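Local coordinates for tubulin-like protein CetZ2 (PDB 4B45) that binds GTP as a tubulin-like cytoskeletal protein with GTPase activity and takes part in controlling archaeal cell shape, at residues L19-F22 / D23-G27; D78-E81 / V82-L86; V213-T216 / L217-G220; T247-A250 / V251-T255; R287-E290 / D291-S295. One frame throughout, in Å; residues are numbered along the deposited sequence.

Contact 1. Residues L19-F22 / D23-G27; sequences LQSF and DRQTG
The Phe22 ring carries the Thr26 methyl on one face: CG2 stands 3.9 Å from the ring centroid of Phe22 and 17° off its normal, a CH-pi contact set toward the rim. Asp23 N meets the ring obliquely. Elsewhere on the helix, a bend at chi3 (69°) folds the Arg24 chain back, so that its guanidinium lies with one face over Ser21 CA. Threonine suits position 26 because its two branches do different work. With the hydroxyl between the backbone N and the carbonyl carbon (chi1 60°), Thr26 OG1 gives its proton to Phe22 O at 2.9 Å while CG2 goes to the ring. Thr26 N donates to the same Phe22 O at 3.1 Å, from the other face of the carbonyl plane, so two donors hold this oxygen. Asp23 turns its carboxylate away, to the backbone N of Ala30 and Val31, tying the helix to the following strand. Gly27 then leaves helical angles with a positive phi that glycine adopts easily. This is the C-terminal end of the helix in a beta-alpha-beta unit, strand 3-8, helix 9-26 and strand 31-38, of the Rossmann-like GTPase domain of the tubulin/FtsZ family.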
loop_
_atom_site.group_PDB
_atom_site.type_symbol
_atom_site.label_atom_id
_atom_site.label_comp_id
_atom_site.label_asym_id
_atom_site.label_seq_id
_atom_site.Cartn_x
_atom_site.Cartn_y
_atom_site.Cartn_z
ATOM N N LEU A 19 -0.182 7.084 -6.679
ATOM C CA LEU A 19 0.792 6.044 -7.016
ATOM C C LEU A 19 1.152 6.074 -8.500
ATOM O O LEU A 19 2.328 6.029 -8.856
ATOM C CB LEU A 19 0.255 4.667 -6.610
ATOM C CG LEU A 19 1.183 3.453 -6.694
ATOM C CD1 LEU A 19 2.520 3.748 -6.027
ATOM C CD2 LEU A 19 0.525 2.242 -6.041
ATOM N N GLN A 20 0.146 6.167 -9.372
ATOM C CA GLN A 20 0.411 6.222 -10.804
ATOM C C GLN A 20 1.180 7.485 -11.157
ATOM O O GLN A 20 2.070 7.471 -12.007
ATOM C CB GLN A 20 -0.893 6.189 -11.601
ATOM C CG GLN A 20 -0.693 6.353 -13.097
ATOM C CD GLN A 20 -1.936 6.880 -13.786
ATOM O OE1 GLN A 20 -2.673 6.126 -14.427
ATOM N NE2 GLN A 20 -2.178 8.183 -13.655
ATOM N N SER A 21 0.813 8.582 -10.503
ATOM C CA SER A 21 1.492 9.860 -10.694
ATOM C C SER A 21 2.971 9.780 -10.258
ATOM O O SER A 21 3.863 10.325 -10.916
ATOM C CB SER A 21 0.750 10.955 -9.908
ATOM O OG SER A 21 1.262 12.247 -10.188
ATOM N N PHE A 22 3.232 9.106 -9.146
ATOM C CA PHE A 22 4.616 8.922 -8.714
ATOM C C PHE A 22 5.399 8.095 -9.740
ATOM O O PHE A 22 6.497 8.469 -10.148
ATOM C CB PHE A 22 4.688 8.260 -7.338
ATOM C CG PHE A 22 6.100 7.957 -6.883
ATOM C CD1 PHE A 22 6.888 8.951 -6.310
ATOM C CD2 PHE A 22 6.640 6.686 -7.039
ATOM C CE1 PHE A 22 8.191 8.681 -5.897
ATOM C CE2 PHE A 22 7.945 6.407 -6.626
ATOM C CZ PHE A 22 8.718 7.406 -6.049
ATOM N N ASP A 23 4.818 6.978 -10.161
ATOM C CA ASP A 23 5.442 6.112 -11.150
ATOM C C ASP A 23 5.746 6.834 -12.464
ATOM O O ASP A 23 6.775 6.595 -13.085
ATOM C CB ASP A 23 4.565 4.878 -11.399
ATOM C CG ASP A 23 5.214 3.884 -12.352
ATOM O OD1 ASP A 23 6.131 3.149 -11.915
ATOM O OD2 ASP A 23 4.817 3.832 -13.536
ATOM N N ARG A 24 4.854 7.729 -12.875
ATOM C CA ARG A 24 4.982 8.430 -14.151
ATOM C C ARG A 24 6.052 9.506 -14.100
ATOM O O ARG A 24 6.873 9.626 -15.009
ATOM C CB ARG A 24 3.642 9.071 -14.527
ATOM C CG ARG A 24 3.629 9.750 -15.884
ATOM C CD ARG A 24 2.529 10.805 -15.962
ATOM N NE ARG A 24 2.809 11.952 -15.100
ATOM C CZ ARG A 24 1.951 12.456 -14.216
ATOM N NH1 ARG A 24 0.744 11.917 -14.074
ATOM N NH2 ARG A 24 2.299 13.506 -13.474
ATOM N N GLN A 25 6.024 10.303 -13.039
ATOM C CA GLN A 25 6.968 11.400 -12.876
ATOM C C GLN A 25 8.404 10.899 -12.773
ATOM O O GLN A 25 9.305 11.472 -13.380
ATOM C CB GLN A 25 6.605 12.237 -11.650
ATOM C CG GLN A 25 5.297 12.986 -11.806
ATOM C CD GLN A 25 4.751 13.497 -10.488
ATOM O OE1 GLN A 25 5.419 13.437 -9.452
ATOM N NE2 GLN A 25 3.522 13.997 -10.520
ATOM N N THR A 26 8.609 9.826 -12.016
ATOM C CA THR A 26 9.938 9.234 -11.864
ATOM C C THR A 26 10.361 8.463 -13.108
ATOM O O THR A 26 11.534 8.184 -13.305
ATOM C CB THR A 26 9.979 8.262 -10.676
ATOM O OG1 THR A 26 9.026 7.215 -10.892
ATOM C CG2 THR A 26 9.625 8.981 -9.384
ATOM N N GLY A 27 9.403 8.095 -13.940
ATOM C CA GLY A 27 9.726 7.309 -15.118
ATOM C C GLY A 27 10.019 5.839 -14.847
ATOM O O GLY A 27 10.552 5.153 -15.707
#

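Contact 2. Residues D78-E81 / V82-L86; sequences DQTE and VMSAL
Val82 and Met83 stand beside the carbonyls of Asp78 and Gln79 in the closing turns of helix 68-85, which belongs to the GTPase domain of the tubulin/FtsZ fold. The two apolar side chains leave the helix in different directions. In Val82, CG1 is anti to the backbone N (chi1 -178°) and CG2 lies back over the preceding turn, 3.5 Å from Asp78 O. The compact branched residue fits this buried strip, where it packs on Leu115 of helix 107-120 and on Ile54. Met83 CG takes the place that CG2 has in Val82, beside its backbone N (chi1 -56°), and comes 3.0 Å from Gln79 O. Bends at both chi2 and chi3 then lead the thioether away from the preceding turn; the unbranched, flexible chain packs on Leu119 of helix 107-120 and on Val122.

The other side is polar and exposed. Thr80 and Ser84 face solvent, and their side chains barely meet, CG2 of Thr80 being 4.2 Å from OG of Ser84. Ser84 OG lies 2.9 Å from Thr80 O, although where its proton goes is not settled, and Ser84 N donates to this same carbonyl. Asp78 points its carboxylate elsewhere, with OD2 accepting from Gly55 N. The helix is kinked here, since the N atoms of Thr80 and Glu81 lack bonds to the turn before. Beyond the kink the regular pattern resumes: Val82 N donates to Asp78 O at 3.3 Å, and Met83 N reaches Gln79 O at 2.6 Å with an almost straight N-H of 177°.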
loop_
_atom_site.group_PDB
_atom_site.type_symbol
_atom_site.label_atom_id
_atom_site.label_comp_id
_atom_site.label_asym_id
_atom_site.label_seq_id
_atom_site.Cartn_x
_atom_site.Cartn_y
_atom_site.Cartn_z
ATOM N N ASP A 78 -22.385 -5.251 -11.076
ATOM C CA ASP A 78 -21.731 -4.482 -12.122
ATOM C C ASP A 78 -20.280 -4.892 -12.345
ATOM O O ASP A 78 -19.547 -4.194 -13.050
ATOM C CB ASP A 78 -21.815 -2.983 -11.807
ATOM C CG ASP A 78 -23.259 -2.450 -11.816
ATOM O OD1 ASP A 78 -24.193 -3.245 -12.049
ATOM O OD2 ASP A 78 -23.459 -1.231 -11.601
ATOM N N GLN A 79 -19.863 -6.022 -11.774
ATOM C CA GLN A 79 -18.456 -6.431 -11.877
ATOM C C GLN A 79 -17.957 -6.714 -13.296
ATOM O O GLN A 79 -16.769 -6.507 -13.586
ATOM C CB GLN A 79 -18.124 -7.605 -10.952
ATOM C CG GLN A 79 -19.001 -8.822 -11.089
ATOM C CD GLN A 79 -18.538 -9.944 -10.174
ATOM O OE1 GLN A 79 -19.023 -10.080 -9.049
ATOM N NE2 GLN A 79 -17.585 -10.745 -10.646
ATOM N N THR A 80 -18.851 -7.188 -14.167
ATOM C CA THR A 80 -18.493 -7.449 -15.560
ATOM C C THR A 80 -17.983 -6.168 -16.222
ATOM O O THR A 80 -16.919 -6.165 -16.832
ATOM C CB THR A 80 -19.666 -8.046 -16.353
ATOM O OG1 THR A 80 -20.177 -9.190 -15.656
ATOM C CG2 THR A 80 -19.220 -8.473 -17.771
ATOM N N GLU A 81 -18.720 -5.073 -16.058
ATOM C CA GLU A 81 -18.283 -3.773 -16.567
ATOM C C GLU A 81 -16.935 -3.358 -15.963
ATOM O O GLU A 81 -16.090 -2.781 -16.648
ATOM C CB GLU A 81 -19.350 -2.694 -16.304
ATOM C CG GLU A 81 -20.686 -2.917 -17.026
ATOM C CD GLU A 81 -21.518 -4.048 -16.424
ATOM O OE1 GLU A 81 -21.089 -4.638 -15.411
ATOM O OE2 GLU A 81 -22.604 -4.353 -16.966
ATOM N N VAL A 82 -16.738 -3.656 -14.680
ATOM C CA VAL A 82 -15.445 -3.418 -14.044
ATOM C C VAL A 82 -14.349 -4.292 -14.663
ATOM O O VAL A 82 -13.345 -3.766 -15.156
ATOM C CB VAL A 82 -15.499 -3.629 -12.515
ATOM C CG1 VAL A 82 -14.147 -3.325 -11.894
ATOM C CG2 VAL A 82 -16.583 -2.750 -11.895
ATOM N N MET A 83 -14.552 -5.614 -14.656
ATOM C CA MET A 83 -13.598 -6.560 -15.253
ATOM C C MET A 83 -13.262 -6.219 -16.707
ATOM O O MET A 83 -12.159 -6.509 -17.183
ATOM C CB MET A 83 -14.136 -8.001 -15.212
ATOM C CG MET A 83 -14.527 -8.535 -13.840
ATOM S SD MET A 83 -13.167 -8.877 -12.719
ATOM C CE MET A 83 -12.448 -10.324 -13.494
ATOM N N SER A 84 -14.219 -5.624 -17.416
ATOM C CA SER A 84 -14.039 -5.319 -18.837
ATOM C C SER A 84 -13.208 -4.068 -19.066
ATOM O O SER A 84 -12.620 -3.893 -20.133
ATOM C CB SER A 84 -15.384 -5.190 -19.539
ATOM O OG SER A 84 -16.030 -6.449 -19.555
ATOM N N ALA A 85 -13.166 -3.195 -18.068
ATOM C CA ALA A 85 -12.234 -2.082 -18.107
ATOM C C ALA A 85 -10.812 -2.645 -18.027
ATOM O O ALA A 85 -9.879 -2.086 -18.596
ATOM C CB ALA A 85 -12.503 -1.107 -16.962
ATOM N N LEU A 86 -10.666 -3.777 -17.343
ATOM C CA LEU A 86 -9.362 -4.405 -17.142
ATOM C C LEU A 86 -8.884 -5.267 -18.299
ATOM O O LEU A 86 -7.716 -5.645 -18.337
ATOM C CB LEU A 86 -9.399 -5.282 -15.902
ATOM C CG LEU A 86 -9.537 -4.567 -14.573
ATOM C CD1 LEU A 86 -9.672 -5.626 -13.511
ATOM C CD2 LEU A 86 -8.318 -3.698 -14.348
#

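Contact 3. Residues V213-T216 / L217-G220; sequences VINT and LRSG
Asn215 O receives a hydrogen bond of 2.9 Å from water 1, and the same water makes a weak bond of 3.2 Å with Ser219 OG, so one solvent molecule spans the helix end and the loop. A serine suits this exposed place, since its short side chain brings a hydroxyl to the water beside the backbone. Asn215 and Arg218 run side by side, with amide and guanidinium planes 38° apart. Asn215 OD1 approaches Arg218 NH1 to 2.8 Å, but from over a face of the guanidinium: the amide rests on the flat cation without a hydrogen bond. The arginine gets there with its CG anti to the backbone N (chi1 -162°) and a bend at chi3. Asn215 lies in the last turn of helix 210-217 of the C-terminal domain, and a type I beta turn from Leu217 to Gly220 then leads to strand 222-231. The buried side is apolar: Val213 CG1 lies 4.1 Å from Leu217 CD1, with Leu267 of strand 263-272 against Val213 and Leu315 of strand 309-319 against Leu217. Gly220 N donates to Leu217 O at 3.0 Å, and at the positive phi of Gly220 a CB would press on Ser219 O.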
loop_
_atom_site.group_PDB
_atom_site.type_symbol
_atom_site.label_atom_id
_atom_site.label_comp_id
_atom_site.label_asym_id
_atom_site.label_seq_id
_atom_site.Cartn_x
_atom_site.Cartn_y
_atom_site.Cartn_z
ATOM N N VAL A 213 9.543 -9.752 -3.690
ATOM C CA VAL A 213 8.313 -9.106 -3.210
ATOM C C VAL A 213 7.191 -10.138 -3.121
ATOM O O VAL A 213 6.496 -10.237 -2.101
ATOM C CB VAL A 213 7.911 -7.924 -4.120
ATOM C CG1 VAL A 213 6.568 -7.341 -3.711
ATOM C CG2 VAL A 213 8.987 -6.838 -4.087
ATOM N N ILE A 214 7.048 -10.933 -4.179
ATOM C CA ILE A 214 6.010 -11.953 -4.238
ATOM C C ILE A 214 6.160 -12.993 -3.134
ATOM O O ILE A 214 5.188 -13.372 -2.480
ATOM C CB ILE A 214 5.999 -12.651 -5.605
ATOM C CG1 ILE A 214 5.717 -11.618 -6.698
ATOM C CG2 ILE A 214 4.972 -13.794 -5.624
ATOM C CD1 ILE A 214 5.384 -12.202 -8.054
ATOM N N ASN A 215 7.383 -13.452 -2.912
ATOM C CA ASN A 215 7.620 -14.445 -1.875
ATOM C C ASN A 215 7.506 -13.893 -0.449
ATOM O O ASN A 215 7.182 -14.623 0.493
ATOM C CB ASN A 215 8.945 -15.160 -2.130
ATOM C CG ASN A 215 8.879 -16.031 -3.365
ATOM O OD1 ASN A 215 7.800 -16.199 -3.950
ATOM N ND2 ASN A 215 10.015 -16.596 -3.771
ATOM N N THR A 216 7.746 -12.601 -0.295
ATOM C CA THR A 216 7.514 -11.948 0.986
ATOM C C THR A 216 6.018 -11.897 1.327
ATOM O O THR A 216 5.615 -12.174 2.463
ATOM C CB THR A 216 8.125 -10.524 1.004
ATOM O OG1 THR A 216 9.542 -10.613 0.774
ATOM C CG2 THR A 216 7.885 -9.845 2.345
ATOM N N LEU A 217 5.196 -11.558 0.337
ATOM C CA LEU A 217 3.751 -11.443 0.535
ATOM C C LEU A 217 3.011 -12.779 0.447
ATOM O O LEU A 217 1.822 -12.855 0.770
ATOM C CB LEU A 217 3.165 -10.469 -0.484
ATOM C CG LEU A 217 3.686 -9.048 -0.284
ATOM C CD1 LEU A 217 3.255 -8.136 -1.406
ATOM C CD2 LEU A 217 3.224 -8.523 1.089
ATOM N N ARG A 218 3.729 -13.825 0.033
ATOM C CA ARG A 218 3.142 -15.128 -0.265
ATOM C C ARG A 218 2.423 -15.769 0.922
ATOM O O ARG A 218 1.461 -16.518 0.749
ATOM C CB ARG A 218 4.230 -16.068 -0.790
ATOM C CG ARG A 218 3.712 -17.291 -1.526
ATOM C CD ARG A 218 4.825 -17.945 -2.348
ATOM N NE ARG A 218 5.938 -18.409 -1.521
ATOM C CZ ARG A 218 7.096 -18.854 -2.010
ATOM N NH1 ARG A 218 7.292 -18.883 -3.322
ATOM N NH2 ARG A 218 8.060 -19.267 -1.194
ATOM N N SER A 219 2.899 -15.473 2.125
ATOM C CA SER A 219 2.303 -16.003 3.344
ATOM C C SER A 219 0.855 -15.534 3.560
ATOM O O SER A 219 0.061 -16.218 4.214
ATOM C CB SER A 219 3.166 -15.608 4.540
ATOM O OG SER A 219 3.736 -14.325 4.342
ATOM N N GLY A 220 0.512 -14.369 3.019
ATOM C CA GLY A 220 -0.841 -13.862 3.148
ATOM C C GLY A 220 -1.081 -12.983 4.364
ATOM O O GLY A 220 -0.159 -12.635 5.116
HETATM O O HOH W 1 6.071 -15.955 2.813
#

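Contact 4. Residues T247-A250 / V251-T255; sequences TRRA and VLTGT
Arg249 and Thr253 meet at the C-terminal end of helix 240-252, which packs on the sheet of the C-terminal domain of this tubulin-like fold. Arg249 CB lies 3.8 Å from Thr253 OG1, and CG, beside its own backbone N (chi1 -74°), is slightly farther from the same hydroxyl. Arg249 CD is still about 4.3 Å from Thr253 OG1, and the bend at chi3 (-43°) then leads NE and the head away from it. At the tip, NH2 makes a weak hydrogen bond to Ser229 O of strand 222-231, while the side chain packs on Ala228. A long arginine suits the place, because its methylene stem can border the helix end while its charged head reaches a strand.

On the buried side, Ala250 and Val251 press on Val314, a small and a branched residue on the face toward the sheet. Val251 CG2 is close to the helix itself, 3.2 Å from Thr247 O. Leu252 is exposed and lies along its own helix, with CG 3.3 Å from Arg248 O. Thr247 instead directs its hydroxyl to Val243 O and Ser312 OG, which satisfy it in its buried position.

The helix finishes with three donors converging on one carbonyl. Thr253 N reaches Arg249 O at 2.7 Å, and Thr253 OG1 adds a longer bond to that oxygen at 3.3 Å. This hydroxyl comes from well to one side, with a C=O...donor angle of 114°. Gly254 N, five residues beyond the acceptor, completes the grip on Arg249 O at 2.6 Å.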
loop_
_atom_site.group_PDB
_atom_site.type_symbol
_atom_site.label_atom_id
_atom_site.label_comp_id
_atom_site.label_asym_id
_atom_site.label_seq_id
_atom_site.Cartn_x
_atom_site.Cartn_y
_atom_site.Cartn_z
ATOM N N THR A 247 17.202 1.396 8.885
ATOM C CA THR A 247 16.550 0.085 8.898
ATOM C C THR A 247 15.744 -0.092 10.174
ATOM O O THR A 247 14.587 -0.506 10.108
ATOM C CB THR A 247 17.557 -1.070 8.732
ATOM O OG1 THR A 247 18.337 -0.852 7.557
ATOM C CG2 THR A 247 16.845 -2.397 8.591
ATOM N N ARG A 248 16.340 0.229 11.327
ATOM C CA ARG A 248 15.591 0.230 12.593
ATOM C C ARG A 248 14.361 1.136 12.556
ATOM O O ARG A 248 13.279 0.751 13.016
ATOM C CB ARG A 248 16.464 0.652 13.779
ATOM C CG ARG A 248 17.588 -0.320 14.137
ATOM C CD ARG A 248 18.186 0.036 15.509
ATOM N NE ARG A 248 19.568 -0.414 15.644
ATOM C CZ ARG A 248 20.627 0.368 15.453
ATOM N NH1 ARG A 248 20.463 1.646 15.127
ATOM N NH2 ARG A 248 21.850 -0.126 15.597
ATOM N N ARG A 249 14.527 2.347 12.037
ATOM C CA ARG A 249 13.409 3.281 11.998
ATOM C C ARG A 249 12.306 2.774 11.085
ATOM O O ARG A 249 11.131 2.867 11.434
ATOM C CB ARG A 249 13.857 4.680 11.573
ATOM C CG ARG A 249 14.621 5.432 12.657
ATOM C CD ARG A 249 14.478 6.922 12.474
ATOM N NE ARG A 249 14.608 7.316 11.075
ATOM C CZ ARG A 249 15.753 7.671 10.499
ATOM N NH1 ARG A 249 16.880 7.678 11.203
ATOM N NH2 ARG A 249 15.772 8.020 9.218
ATOM N N ALA A 250 12.692 2.226 9.931
ATOM C CA ALA A 250 11.736 1.714 8.954
ATOM C C ALA A 250 10.853 0.638 9.577
ATOM O O ALA A 250 9.643 0.606 9.359
ATOM C CB ALA A 250 12.457 1.174 7.716
ATOM N N VAL A 251 11.471 -0.222 10.376
ATOM C CA VAL A 251 10.765 -1.311 11.052
ATOM C C VAL A 251 9.985 -0.848 12.288
ATOM O O VAL A 251 8.910 -1.360 12.567
ATOM C CB VAL A 251 11.754 -2.420 11.473
ATOM C CG1 VAL A 251 11.042 -3.520 12.246
ATOM C CG2 VAL A 251 12.496 -2.982 10.246
ATOM N N LEU A 252 10.520 0.119 13.030
ATOM C CA LEU A 252 9.916 0.501 14.315
ATOM C C LEU A 252 9.039 1.761 14.279
ATOM O O LEU A 252 7.953 1.768 14.864
ATOM C CB LEU A 252 10.977 0.610 15.412
ATOM C CG LEU A 252 11.829 -0.647 15.647
ATOM C CD1 LEU A 252 13.018 -0.332 16.543
ATOM C CD2 LEU A 252 11.018 -1.805 16.237
ATOM N N THR A 253 9.488 2.819 13.603
ATOM C CA THR A 253 8.677 4.037 13.523
ATOM C C THR A 253 8.079 4.334 12.149
ATOM O O THR A 253 7.028 4.962 12.055
ATOM C CB THR A 253 9.442 5.309 13.989
ATOM O OG1 THR A 253 10.447 5.666 13.032
ATOM C CG2 THR A 253 10.084 5.092 15.327
ATOM N N GLY A 254 8.743 3.907 11.086
ATOM C CA GLY A 254 8.391 4.388 9.759
ATOM C C GLY A 254 7.466 3.482 8.979
ATOM O O GLY A 254 7.399 3.555 7.754
ATOM N N THR A 255 6.746 2.625 9.691
ATOM C CA THR A 255 5.927 1.612 9.054
ATOM C C THR A 255 4.517 2.140 8.747
ATOM O O THR A 255 3.972 2.963 9.484
ATOM C CB THR A 255 5.861 0.379 9.949
ATOM O OG1 THR A 255 4.929 -0.562 9.414
ATOM C CG2 THR A 255 5.432 0.782 11.324
#

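Contact 5. Residues R287-E290 / D291-S295; sequences RWVE and DETGS
Trp288 and Glu292 both set CG anti to the backbone N (chi1 -178° and 172°), which carries the two side chains out alongside one another, one turn apart on the helix. Glu292 CB sits over a face of the indole, 3.9 Å from the centroid of the six-membered ring of Trp288, a CH-pi contact. Glu292 CG continues over the rim, 3.7 Å from Trp288 CH2. Glutamate suits the site because its methylenes cover the ring, whereas its bent chain brings OE2 to Ser261 OG, which hydrogen-bonds it.

Thr293 OG1 donates to Val289 O at 2.9 Å, and Thr293 N gives that oxygen a second bond. OG1 also accepts from Ser295 N at 3.1 Å, forming an ST turn, so one hydroxyl joins the last helical turn to the exit. Between these residues Gly294 takes a positive phi that suits glycine, its N bonding to Glu290 O. On the solvent side Arg287 and Asp291 probably attract through charge alone: NE of Arg287 is 4.5 Å from OD2 of Asp291, beyond a salt bridge, and no N-H points at the carboxylate.

The helix belongs to a beta-alpha-beta unit of strand 263-272, helix 279-293 and strand 298-304. Val289 packs on Ala266 and Val268 of the first strand, Thr293 on Val298 of the second, and Trp288 rests against helix 240-252.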
loop_
_atom_site.group_PDB
_atom_site.type_symbol
_atom_site.label_atom_id
_atom_site.label_comp_id
_atom_site.label_asym_id
_atom_site.label_seq_id
_atom_site.Cartn_x
_atom_site.Cartn_y
_atom_site.Cartn_z
ATOM N N ARG A 287 20.517 -8.726 9.330
ATOM C CA ARG A 287 20.592 -9.646 10.456
ATOM C C ARG A 287 19.764 -9.098 11.615
ATOM O O ARG A 287 19.035 -9.841 12.281
ATOM C CB ARG A 287 22.050 -9.876 10.879
ATOM C CG ARG A 287 22.207 -10.642 12.180
ATOM C CD ARG A 287 23.650 -11.099 12.367
ATOM N NE ARG A 287 24.001 -11.327 13.768
ATOM C CZ ARG A 287 24.706 -10.479 14.515
ATOM N NH1 ARG A 287 25.146 -9.335 14.002
ATOM N NH2 ARG A 287 24.971 -10.773 15.783
ATOM N N TRP A 288 19.882 -7.792 11.850
ATOM C CA TRP A 288 19.036 -7.130 12.839
ATOM C C TRP A 288 17.526 -7.318 12.587
ATOM O O TRP A 288 16.766 -7.559 13.530
ATOM C CB TRP A 288 19.348 -5.633 12.942
ATOM C CG TRP A 288 18.496 -4.996 13.999
ATOM C CD1 TRP A 288 18.761 -4.932 15.332
ATOM C CD2 TRP A 288 17.216 -4.388 13.814
ATOM N NE1 TRP A 288 17.729 -4.310 15.992
ATOM C CE2 TRP A 288 16.770 -3.960 15.083
ATOM C CE3 TRP A 288 16.407 -4.150 12.698
ATOM C CZ2 TRP A 288 15.548 -3.306 15.272
ATOM C CZ3 TRP A 288 15.192 -3.500 12.884
ATOM C CH2 TRP A 288 14.775 -3.087 14.162
ATOM N N VAL A 289 17.094 -7.181 11.334
ATOM C CA VAL A 289 15.679 -7.380 10.993
ATOM C C VAL A 289 15.268 -8.801 11.350
ATOM O O VAL A 289 14.208 -9.009 11.915
ATOM C CB VAL A 289 15.373 -7.085 9.495
ATOM C CG1 VAL A 289 13.965 -7.541 9.117
ATOM C CG2 VAL A 289 15.531 -5.598 9.199
ATOM N N GLU A 290 16.138 -9.770 11.057
ATOM C CA GLU A 290 15.859 -11.162 11.375
ATOM C C GLU A 290 15.705 -11.392 12.884
ATOM O O GLU A 290 14.853 -12.170 13.307
ATOM C CB GLU A 290 16.944 -12.075 10.790
ATOM C CG GLU A 290 16.779 -13.545 11.153
ATOM C CD GLU A 290 17.806 -14.435 10.478
ATOM O OE1 GLU A 290 18.974 -14.446 10.925
ATOM O OE2 GLU A 290 17.449 -15.119 9.496
ATOM N N ASP A 291 16.524 -10.713 13.689
ATOM C CA ASP A 291 16.446 -10.834 15.144
ATOM C C ASP A 291 15.219 -10.137 15.702
ATOM O O ASP A 291 14.609 -10.609 16.660
ATOM C CB ASP A 291 17.691 -10.248 15.830
ATOM C CG ASP A 291 18.964 -11.024 15.520
ATOM O OD1 ASP A 291 18.890 -12.211 15.113
ATOM O OD2 ASP A 291 20.053 -10.436 15.698
ATOM N N GLU A 292 14.874 -8.996 15.121
ATOM C CA GLU A 292 13.741 -8.207 15.596
ATOM C C GLU A 292 12.387 -8.817 15.234
ATOM O O GLU A 292 11.472 -8.804 16.046
ATOM C CB GLU A 292 13.831 -6.770 15.067
ATOM C CG GLU A 292 12.611 -5.909 15.349
ATOM C CD GLU A 292 12.272 -5.806 16.821
ATOM O OE1 GLU A 292 13.194 -5.853 17.668
ATOM O OE2 GLU A 292 11.069 -5.679 17.130
ATOM N N THR A 293 12.255 -9.357 14.023
ATOM C CA THR A 293 10.975 -9.927 13.590
ATOM C C THR A 293 10.761 -11.373 14.059
ATOM O O THR A 293 9.634 -11.835 14.193
ATOM C CB THR A 293 10.838 -9.895 12.057
ATOM O OG1 THR A 293 11.868 -10.701 11.460
ATOM C CG2 THR A 293 10.947 -8.468 11.532
ATOM N N GLY A 294 11.846 -12.097 14.283
ATOM C CA GLY A 294 11.752 -13.520 14.558
ATOM C C GLY A 294 11.479 -14.334 13.299
ATOM O O GLY A 294 11.322 -15.554 13.365
ATOM N N SER A 295 11.436 -13.659 12.149
ATOM C CA SER A 295 11.126 -14.314 10.881
ATOM C C SER A 295 12.257 -15.219 10.386
ATOM O O SER A 295 13.431 -14.854 10.467
ATOM C CB SER A 295 10.800 -13.271 9.811
ATOM O OG SER A 295 10.762 -13.873 8.527
#

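Overall arrangement
Each of the five contacts lies at or near the C-terminal end of a helix, and they are shared between two domains. Contacts 1 and 2 belong to the GTPase domain, with centres 25 Å apart; neither touches the bound nucleotide, the Leu19 side chain being about 11 Å and that of Val82 about 13 Å from it. Contacts 3, 4 and 5 lie in the C-terminal domain, away from the nucleotide. Contacts 4 and 5 meet directly, Thr247 CG2 lying 3.5 Å from Val289 CG2 and Arg248 CA 3.8 Å from Trp288 CH2. Contact 3 is about 8 Å from contact 5 between nearest atoms. Contacts 2 and 5 lie on opposite sides of the chain's centre, 42 Å apart between centres.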